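Local coordinates for glutathione s-transferase III (Zea mays, PDB 1AW9), which probably conjugates reduced glutathione to hydrophobic electrophiles, releasing a halide from RX substrates, and serves maize in the detoxification of herbicides, at residues T83-A88 and F161-A166; F115-R120 and S176-A181; V145-L150 and R187-A192. All blocks are in the same frame, centred on the assembly; numbering follows the deposited sequence.

Overall arrangement
Interaction 1 joins the interdomain connection, after helix 67-77, to the start of helix 163-166; interactions 2 and 3 lie within the helical domain. The first is buried, the others partly buried. Interaction 2 sets a turn against helix 92-122 near the second subunit, its centre about 27 Å from that of interaction 1. Interaction 3 crosses helix 129-152 with helix 188-199, away from the annotated glutathione sites. No segment is shared, but leucines of interaction 1 also pack on helix 92-122, which carries segment 115-120. Chemistry differs: a backbone bond and bridging water with apolar packing around Leu85 in interaction 1, apolar packing alone in interaction 2, a carboxylate gripping two helix-start N-H groups in interaction 3.

Interaction 1: residues T83-A88 and F161-A166; sequences TDLLPA and FTLADA
The backbone N-H of Leu163 donates to Leu85 O (2.8 Å from N to O, N-H...O angle 145°), meeting a lone pair in the carbonyl plane where the two backbones come closest, Leu85 CA lying 4.4 Å from Thr162 CA. A second, indirect tie is a water that donates to both Asp84 O (2.8 Å) and Phe161 O (2.6 Å). Leu85 contributes the largest share of any residue to the buried surface. Its CG stands beside the backbone N and opposite the carbonyl carbon, which carries CD2 alongside Phe161, the two side chains pointing the same way; CD2 reaches Phe161 CE1 at 3.7 Å and extends on to the methyl of Ala166. Nearer the backbone, Leu85 CB rests on Leu163 CB at 4.2 Å.

The helical partner begins with a capping box, in which Thr162 is the N-cap and Asp165 its mate. Thr162 N points almost straight at Asp165 OD1 (3.0 Å, 177°), on the anti side of the carboxylate, while Thr162 OG1 accepts a weak bond from Ala164 N. Such a box at this helix is a recurrent feature of glutathione transferases. Asp165 OD2 is in turn gripped by Trp193 NE1 and Leu156 N, so the box is tied into the helical domain. Leu163 N, at the first turn, has no acceptor one turn back within its own helix, and Leu85 O meets that need. Thr162 holds OG1 between its backbone N and carbonyl carbon (chi1 62°), leaving CG2 to face the linker: it crosses Pro87 at a slant, and its 3.4 Å approach to Pro87 CD is tighter than usual van der Waals contact. Leu86 CD2 meets Leu163 CD2 on the side lined by Leu95 and Leu99 of helix 92-122.

Interaction 2: residues F115-R120 and S176-A181; sequences FQLLVR and SKTPKA
This is apolar packing of a helix flank against a turn: Leu117 and Leu118, on helix 92-122, press on residues 177-180, which follow helix 169-176 in the all-helical part of the transferase. Leu117 CD1 does most of the touching, reaching Thr178 CB at 3.8 Å, Lys180 CG at 3.7 Å and Pro179 CD at 4.1 Å. Leu117 crosses both Thr178 and Lys180 at about a right angle. Next along, Leu118 CG meets the methyl Thr178 CG2 at 4.0 Å, so that this methyl abuts both leucines.

The turn is stiffened internally. Thr178 to Ala181 form a type I beta turn, and Thr178 OG1, with chi1 at 72°, accepts from Lys180 N (2.9 Å, 149°) in an ST turn while also bonding Leu175 O. On the helix side, a wider pi-type turn joins Arg120 N to Phe115 O. The second subunit lies close, its Thr36 packing on Leu118, whose side chain lies about 7 Å from that of Pro12, a probable glutathione-binding residue.

No hydrogen bond crosses the contact: the threonine spends its hydroxyl on its own side of the chain and offers carbon to the leucines, which implies that fit of shape and apolar burial join these two segments.

Interaction 3: residues V145-L150 and R187-A192; sequences VYEAHL and RPHVKA. With CD (cadmium ion), chain B.
Glu147 sends CG anti to its backbone N (chi1 168°) and then bends at chi2 (72°), swinging its carboxylate over the first turn of helix 188-199, the Glu147 side chain crossing that of Pro188 at about a right angle. The frame is a helix-helix crossing within the all-helical domain of the glutathione transferase fold: the axes of segments 145-150 and 188-192 approach to 8.1 Å at 78°. Glu147 OE1 accepts two backbone bonds there. His189 N (2.9 Å) uses the syn lone pair of OE1, whereas Val190 N (3.2 Å) meets it nearly along its C-O axis. An acidic group so placed at a helix start probably also interacts favourably with the helix dipole. The other oxygen, Glu147 OE2, sits 3.4 Å from Pro188 CD.

Apolar contacts accompany this grip. Leu150 CB lies 3.8 Å from His189 CB, Tyr146 CB lies 4.0 Å from Val190 CG2, and Leu150 CD1 comes up beside the backbone of Val190. The Tyr146 ring leads away from this interface, its OH bonded to His168 and its ring edge-to-face with Trp98. Arg187, at the N-cap position, meets Glu147 OE1 with its backbone C and CB, while its extended chain carries the guanidinium off to a salt bridge with Asp144 and a bond to Leu183 O.

His149 points away from helix 188-199. Its ring stacks on Trp98, NE2 is hydrogen-bonded to Leu156 O, and ND1 coordinates a cadmium ion at 2.4 Å.

Interaction 1: residues T83-A88 and F161-A166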
loop_
_atom_site.group_PDB
_atom_site.type_symbol
_atom_site.label_atom_id
_atom_site.label_comp_id
_atom_site.label_asym_id
_atom_site.label_seq_id
_atom_site.Cartn_x
_atom_site.Cartn_y
_atom_site.Cartn_z
ATOM N N THR A 83 5.985 -13.963 -41.470
ATOM C CA THR A 83 5.151 -14.926 -40.776
ATOM C C THR A 83 3.709 -14.518 -40.673
ATOM O O THR A 83 3.381 -13.358 -40.448
ATOM C CB THR A 83 5.650 -15.125 -39.335
ATOM O OG1 THR A 83 7.049 -15.442 -39.355
ATOM C CG2 THR A 83 4.863 -16.221 -38.618
ATOM N N ASP A 84 2.842 -15.502 -40.748
ATOM C CA ASP A 84 1.449 -15.212 -40.625
ATOM C C ASP A 84 1.209 -15.280 -39.117
ATOM O O ASP A 84 1.103 -16.377 -38.556
ATOM C CB ASP A 84 0.623 -16.269 -41.354
ATOM C CG ASP A 84 -0.847 -15.897 -41.452
ATOM O OD1 ASP A 84 -1.226 -14.783 -40.990
ATOM O OD2 ASP A 84 -1.620 -16.723 -42.007
ATOM N N LEU A 85 1.209 -14.125 -38.448
ATOM C CA LEU A 85 0.985 -14.116 -36.994
ATOM C C LEU A 85 -0.485 -14.357 -36.671
ATOM O O LEU A 85 -0.856 -14.619 -35.523
ATOM C CB LEU A 85 1.524 -12.833 -36.348
ATOM C CG LEU A 85 3.032 -12.621 -36.439
ATOM C CD1 LEU A 85 3.362 -11.224 -36.050
ATOM C CD2 LEU A 85 3.799 -13.597 -35.608
ATOM N N LEU A 86 -1.323 -14.322 -37.693
ATOM C CA LEU A 86 -2.735 -14.587 -37.501
ATOM C C LEU A 86 -3.203 -15.682 -38.483
ATOM O O LEU A 86 -4.016 -15.414 -39.372
ATOM C CB LEU A 86 -3.545 -13.291 -37.671
ATOM C CG LEU A 86 -3.362 -12.162 -36.630
ATOM C CD1 LEU A 86 -3.869 -10.846 -37.192
ATOM C CD2 LEU A 86 -4.061 -12.487 -35.332
ATOM N N PRO A 87 -2.672 -16.928 -38.342
ATOM C CA PRO A 87 -3.024 -18.060 -39.207
ATOM C C PRO A 87 -4.488 -18.396 -39.087
ATOM O O PRO A 87 -5.024 -18.404 -37.989
ATOM C CB PRO A 87 -2.196 -19.205 -38.626
ATOM C CG PRO A 87 -1.025 -18.525 -38.031
ATOM C CD PRO A 87 -1.689 -17.375 -37.336
ATOM N N ALA A 88 -5.133 -18.680 -40.212
ATOM C CA ALA A 88 -6.541 -19.062 -40.192
ATOM C C ALA A 88 -6.629 -20.542 -39.773
ATOM O O ALA A 88 -7.717 -21.093 -39.545
ATOM C CB ALA A 88 -7.178 -18.835 -41.556
ATOM N N PHE A 161 2.864 -20.978 -34.287
ATOM C CA PHE A 161 3.277 -19.789 -33.579
ATOM C C PHE A 161 2.412 -18.637 -34.115
ATOM O O PHE A 161 2.281 -18.454 -35.332
ATOM C CB PHE A 161 4.766 -19.568 -33.844
ATOM C CG PHE A 161 5.298 -18.273 -33.333
ATOM C CD1 PHE A 161 5.255 -17.125 -34.127
ATOM C CD2 PHE A 161 5.936 -18.215 -32.099
ATOM C CE1 PHE A 161 5.844 -15.954 -33.711
ATOM C CE2 PHE A 161 6.543 -17.024 -31.661
ATOM C CZ PHE A 161 6.500 -15.900 -32.464
ATOM N N THR A 162 1.739 -17.939 -33.203
ATOM C CA THR A 162 0.884 -16.842 -33.594
ATOM C C THR A 162 1.258 -15.595 -32.812
ATOM O O THR A 162 2.267 -15.570 -32.093
ATOM C CB THR A 162 -0.631 -17.163 -33.365
ATOM O OG1 THR A 162 -0.876 -17.379 -31.970
ATOM C CG2 THR A 162 -1.060 -18.407 -34.151
ATOM N N LEU A 163 0.450 -14.547 -32.992
ATOM C CA LEU A 163 0.623 -13.270 -32.322
ATOM C C LEU A 163 0.599 -13.496 -30.799
ATOM O O LEU A 163 1.374 -12.883 -30.056
ATOM C CB LEU A 163 -0.503 -12.332 -32.747
ATOM C CG LEU A 163 -0.455 -10.878 -32.255
ATOM C CD1 LEU A 163 0.793 -10.166 -32.800
ATOM C CD2 LEU A 163 -1.731 -10.165 -32.678
ATOM N N ALA A 164 -0.276 -14.386 -30.348
ATOM C CA ALA A 164 -0.389 -14.698 -28.928
ATOM C C ALA A 164 0.971 -15.033 -28.313
ATOM O O ALA A 164 1.298 -14.508 -27.243
ATOM C CB ALA A 164 -1.388 -15.839 -28.696
ATOM N N ASP A 165 1.800 -15.822 -29.004
ATOM C CA ASP A 165 3.121 -16.194 -28.453
ATOM C C ASP A 165 4.132 -15.062 -28.540
ATOM O O ASP A 165 4.903 -14.844 -27.604
ATOM C CB ASP A 165 3.713 -17.441 -29.145
ATOM C CG ASP A 165 2.697 -18.557 -29.312
ATOM O OD1 ASP A 165 1.988 -18.526 -30.313
ATOM O OD2 ASP A 165 2.544 -19.443 -28.450
ATOM N N ALA A 166 4.105 -14.341 -29.660
ATOM C CA ALA A 166 5.051 -13.278 -29.923
ATOM C C ALA A 166 4.952 -12.135 -28.902
ATOM O O ALA A 166 5.972 -11.527 -28.536
ATOM C CB ALA A 166 4.856 -12.756 -31.375
HETATM O O HOH W 1 2.299 -18.787 -37.950
#

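Interaction 2: residues F115-R120 and S176-A181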
loop_
_atom_site.group_PDB
_atom_site.type_symbol
_atom_site.label_atom_id
_atom_site.label_comp_id
_atom_site.label_asym_id
_atom_site.label_seq_id
_atom_site.Cartn_x
_atom_site.Cartn_y
_atom_site.Cartn_z
ATOM N N PHE A 115 10.736 -4.736 -13.409
ATOM C CA PHE A 115 10.973 -3.422 -12.886
ATOM C C PHE A 115 11.756 -3.382 -11.569
ATOM O O PHE A 115 12.654 -2.559 -11.396
ATOM C CB PHE A 115 9.685 -2.671 -12.685
ATOM C CG PHE A 115 9.898 -1.423 -11.953
ATOM C CD1 PHE A 115 10.612 -0.391 -12.551
ATOM C CD2 PHE A 115 9.554 -1.326 -10.608
ATOM C CE1 PHE A 115 10.993 0.717 -11.829
ATOM C CE2 PHE A 115 9.928 -0.220 -9.875
ATOM C CZ PHE A 115 10.657 0.807 -10.487
ATOM N N GLN A 116 11.339 -4.179 -10.595
ATOM C CA GLN A 116 12.016 -4.220 -9.309
ATOM C C GLN A 116 13.406 -4.879 -9.355
ATOM O O GLN A 116 14.331 -4.443 -8.672
ATOM C CB GLN A 116 11.155 -4.974 -8.296
ATOM C CG GLN A 116 9.865 -4.331 -7.966
ATOM C CD GLN A 116 10.062 -3.088 -7.187
ATOM O OE1 GLN A 116 11.036 -2.956 -6.450
ATOM N NE2 GLN A 116 9.160 -2.154 -7.335
ATOM N N LEU A 117 13.544 -5.944 -10.138
ATOM C CA LEU A 117 14.793 -6.689 -10.174
ATOM C C LEU A 117 15.834 -6.232 -11.190
ATOM O O LEU A 117 17.010 -6.548 -11.025
ATOM C CB LEU A 117 14.502 -8.195 -10.362
ATOM C CG LEU A 117 13.560 -8.865 -9.359
ATOM C CD1 LEU A 117 13.078 -10.220 -9.867
ATOM C CD2 LEU A 117 14.272 -9.003 -8.037
ATOM N N LEU A 118 15.412 -5.507 -12.232
ATOM C CA LEU A 118 16.327 -5.020 -13.273
ATOM C C LEU A 118 16.501 -3.516 -13.361
ATOM O O LEU A 118 17.629 -3.029 -13.402
ATOM C CB LEU A 118 15.894 -5.505 -14.640
ATOM C CG LEU A 118 16.223 -6.950 -14.944
ATOM C CD1 LEU A 118 15.734 -7.260 -16.338
ATOM C CD2 LEU A 118 17.718 -7.161 -14.846
ATOM N N VAL A 119 15.383 -2.795 -13.423
ATOM C CA VAL A 119 15.382 -1.339 -13.544
ATOM C C VAL A 119 15.835 -0.574 -12.293
ATOM O O VAL A 119 16.743 0.255 -12.358
ATOM C CB VAL A 119 13.983 -0.852 -13.939
ATOM C CG1 VAL A 119 13.959 0.690 -14.115
ATOM C CG2 VAL A 119 13.513 -1.591 -15.210
ATOM N N ARG A 120 15.183 -0.831 -11.163
ATOM C CA ARG A 120 15.517 -0.159 -9.917
ATOM C C ARG A 120 16.966 -0.204 -9.513
ATOM O O ARG A 120 17.504 0.805 -9.100
ATOM C CB ARG A 120 14.647 -0.645 -8.767
ATOM C CG ARG A 120 13.232 -0.226 -8.953
ATOM C CD ARG A 120 12.478 -0.305 -7.685
ATOM N NE ARG A 120 12.999 0.655 -6.730
ATOM C CZ ARG A 120 12.802 0.572 -5.419
ATOM N NH1 ARG A 120 12.082 -0.431 -4.908
ATOM N NH2 ARG A 120 13.347 1.482 -4.613
ATOM N N SER A 176 14.063 -13.890 -17.878
ATOM C CA SER A 176 15.192 -14.822 -17.860
ATOM C C SER A 176 16.490 -14.231 -17.316
ATOM O O SER A 176 17.347 -14.969 -16.857
ATOM C CB SER A 176 15.432 -15.445 -19.229
ATOM O OG SER A 176 15.958 -14.498 -20.128
ATOM N N LYS A 177 16.611 -12.910 -17.320
ATOM C CA LYS A 177 17.793 -12.239 -16.786
ATOM C C LYS A 177 17.651 -11.873 -15.317
ATOM O O LYS A 177 18.510 -11.201 -14.759
ATOM C CB LYS A 177 18.092 -10.996 -17.595
ATOM C CG LYS A 177 18.423 -11.418 -18.958
ATOM C CD LYS A 177 18.652 -10.296 -19.891
ATOM C CE LYS A 177 19.095 -10.897 -21.223
ATOM N NZ LYS A 177 20.015 -12.086 -21.021
ATOM N N THR A 178 16.568 -12.312 -14.685
ATOM C CA THR A 178 16.369 -12.004 -13.273
ATOM C C THR A 178 16.509 -13.268 -12.461
ATOM O O THR A 178 16.506 -14.392 -12.991
ATOM C CB THR A 178 14.912 -11.484 -12.940
ATOM O OG1 THR A 178 13.976 -12.558 -13.037
ATOM C CG2 THR A 178 14.481 -10.401 -13.853
ATOM N N PRO A 179 16.563 -13.101 -11.144
ATOM C CA PRO A 179 16.666 -14.228 -10.223
ATOM C C PRO A 179 15.349 -15.008 -10.252
ATOM O O PRO A 179 15.205 -15.971 -9.523
ATOM C CB PRO A 179 16.814 -13.550 -8.866
ATOM C CG PRO A 179 17.507 -12.250 -9.196
ATOM C CD PRO A 179 16.852 -11.820 -10.476
ATOM N N LYS A 180 14.339 -14.529 -10.973
ATOM C CA LYS A 180 13.091 -15.246 -11.020
ATOM C C LYS A 180 12.969 -15.987 -12.308
ATOM O O LYS A 180 11.887 -16.428 -12.667
ATOM C CB LYS A 180 11.901 -14.320 -10.846
ATOM C CG LYS A 180 11.795 -13.706 -9.487
ATOM C CD LYS A 180 11.694 -14.768 -8.415
ATOM C CE LYS A 180 11.709 -14.172 -7.035
ATOM N NZ LYS A 180 11.479 -15.193 -5.955
ATOM N N ALA A 181 14.065 -16.146 -13.028
ATOM C CA ALA A 181 14.012 -16.885 -14.282
ATOM C C ALA A 181 13.497 -18.304 -13.996
ATOM O O ALA A 181 12.866 -18.917 -14.849
ATOM C CB ALA A 181 15.389 -16.924 -14.923
#

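Interaction 3: residues V145-L150 and R187-A192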
loop_
_atom_site.group_PDB
_atom_site.type_symbol
_atom_site.label_atom_id
_atom_site.label_comp_id
_atom_site.label_asym_id
_atom_site.label_seq_id
_atom_site.Cartn_x
_atom_site.Cartn_y
_atom_site.Cartn_z
ATOM N N VAL A 145 -0.982 -22.604 -15.149
ATOM C CA VAL A 145 -2.054 -22.745 -16.122
ATOM C C VAL A 145 -1.471 -22.821 -17.541
ATOM O O VAL A 145 -2.000 -23.527 -18.385
ATOM C CB VAL A 145 -3.124 -21.634 -16.003
ATOM C CG1 VAL A 145 -4.156 -21.789 -17.130
ATOM C CG2 VAL A 145 -3.811 -21.700 -14.610
ATOM N N TYR A 146 -0.391 -22.092 -17.804
ATOM C CA TYR A 146 0.274 -22.133 -19.097
ATOM C C TYR A 146 0.860 -23.541 -19.252
ATOM O O TYR A 146 0.826 -24.130 -20.318
ATOM C CB TYR A 146 1.439 -21.121 -19.152
ATOM C CG TYR A 146 1.077 -19.709 -19.556
ATOM C CD1 TYR A 146 0.149 -18.964 -18.825
ATOM C CD2 TYR A 146 1.694 -19.095 -20.648
ATOM C CE1 TYR A 146 -0.153 -17.636 -19.169
ATOM C CE2 TYR A 146 1.389 -17.777 -21.005
ATOM C CZ TYR A 146 0.463 -17.060 -20.255
ATOM O OH TYR A 146 0.106 -15.808 -20.665
ATOM N N GLU A 147 1.436 -24.059 -18.185
ATOM C CA GLU A 147 2.056 -25.370 -18.203
ATOM C C GLU A 147 1.071 -26.470 -18.599
ATOM O O GLU A 147 1.363 -27.301 -19.454
ATOM C CB GLU A 147 2.670 -25.642 -16.834
ATOM C CG GLU A 147 3.099 -27.047 -16.630
ATOM C CD GLU A 147 4.330 -27.445 -17.420
ATOM O OE1 GLU A 147 4.972 -26.617 -18.090
ATOM O OE2 GLU A 147 4.690 -28.623 -17.344
ATOM N N ALA A 148 -0.094 -26.484 -17.971
ATOM C CA ALA A 148 -1.092 -27.481 -18.291
ATOM C C ALA A 148 -1.594 -27.285 -19.729
ATOM O O ALA A 148 -1.817 -28.248 -20.463
ATOM C CB ALA A 148 -2.215 -27.382 -17.333
ATOM N N HIS A 149 -1.730 -26.037 -20.153
ATOM C CA HIS A 149 -2.187 -25.754 -21.505
ATOM C C HIS A 149 -1.160 -26.158 -22.553
ATOM O O HIS A 149 -1.504 -26.663 -23.615
ATOM C CB HIS A 149 -2.471 -24.262 -21.642
ATOM C CG HIS A 149 -2.842 -23.825 -23.030
ATOM N ND1 HIS A 149 -4.079 -24.072 -23.591
ATOM C CD2 HIS A 149 -2.150 -23.113 -23.952
ATOM C CE1 HIS A 149 -4.133 -23.529 -24.796
ATOM N NE2 HIS A 149 -2.975 -22.942 -25.034
ATOM N N LEU A 150 0.089 -25.807 -22.302
ATOM C CA LEU A 150 1.173 -26.089 -23.217
ATOM C C LEU A 150 1.554 -27.573 -23.256
ATOM O O LEU A 150 2.285 -28.015 -24.152
ATOM C CB LEU A 150 2.380 -25.171 -22.931
ATOM C CG LEU A 150 2.161 -23.695 -23.331
ATOM C CD1 LEU A 150 3.201 -22.811 -22.711
ATOM C CD2 LEU A 150 2.160 -23.516 -24.877
ATOM N N ARG A 187 9.113 -25.100 -15.169
ATOM C CA ARG A 187 7.903 -25.650 -15.749
ATOM C C ARG A 187 8.320 -26.150 -17.113
ATOM O O ARG A 187 8.585 -25.380 -18.019
ATOM C CB ARG A 187 6.814 -24.574 -15.805
ATOM C CG ARG A 187 6.159 -24.336 -14.459
ATOM C CD ARG A 187 5.543 -22.957 -14.314
ATOM N NE ARG A 187 4.930 -22.825 -12.989
ATOM C CZ ARG A 187 5.575 -22.437 -11.885
ATOM N NH1 ARG A 187 6.866 -22.095 -11.914
ATOM N NH2 ARG A 187 4.970 -22.552 -10.713
ATOM N N PRO A 188 8.388 -27.474 -17.272
ATOM C CA PRO A 188 8.782 -28.190 -18.488
ATOM C C PRO A 188 8.270 -27.674 -19.800
ATOM O O PRO A 188 9.048 -27.424 -20.698
ATOM C CB PRO A 188 8.305 -29.622 -18.216
ATOM C CG PRO A 188 8.501 -29.740 -16.753
ATOM C CD PRO A 188 7.926 -28.427 -16.243
ATOM N N HIS A 189 6.972 -27.564 -19.952
ATOM C CA HIS A 189 6.450 -27.087 -21.229
ATOM C C HIS A 189 6.585 -25.617 -21.434
ATOM O O HIS A 189 6.713 -25.161 -22.580
ATOM C CB HIS A 189 5.012 -27.438 -21.380
ATOM C CG HIS A 189 4.762 -28.847 -21.059
ATOM N ND1 HIS A 189 4.861 -29.835 -22.009
ATOM C CD2 HIS A 189 4.545 -29.459 -19.882
ATOM C CE1 HIS A 189 4.715 -31.004 -21.415
ATOM N NE2 HIS A 189 4.522 -30.807 -20.126
ATOM N N VAL A 190 6.501 -24.850 -20.346
ATOM C CA VAL A 190 6.668 -23.415 -20.472
ATOM C C VAL A 190 8.087 -23.225 -20.981
ATOM O O VAL A 190 8.283 -22.573 -22.004
ATOM C CB VAL A 190 6.434 -22.682 -19.146
ATOM C CG1 VAL A 190 6.627 -21.164 -19.332
ATOM C CG2 VAL A 190 5.010 -22.964 -18.676
ATOM N N LYS A 191 9.047 -23.906 -20.346
ATOM C CA LYS A 191 10.463 -23.846 -20.723
ATOM C C LYS A 191 10.723 -24.237 -22.195
ATOM O O LYS A 191 11.392 -23.502 -22.936
ATOM C CB LYS A 191 11.270 -24.731 -19.781
ATOM C CG LYS A 191 12.749 -24.633 -19.965
ATOM C CD LYS A 191 13.395 -25.486 -18.917
ATOM C CE LYS A 191 14.852 -25.755 -19.217
ATOM N NZ LYS A 191 14.988 -26.724 -20.356
ATOM N N ALA A 192 10.191 -25.381 -22.625
ATOM C CA ALA A 192 10.338 -25.823 -24.016
ATOM C C ALA A 192 9.752 -24.751 -24.951
ATOM O O ALA A 192 10.398 -24.301 -25.900
ATOM C CB ALA A 192 9.598 -27.118 -24.199
HETATM CD CD CD B . -6.212 -24.733 -22.827
HETATM O O HOH W 2 -6.046 -25.930 -21.469
#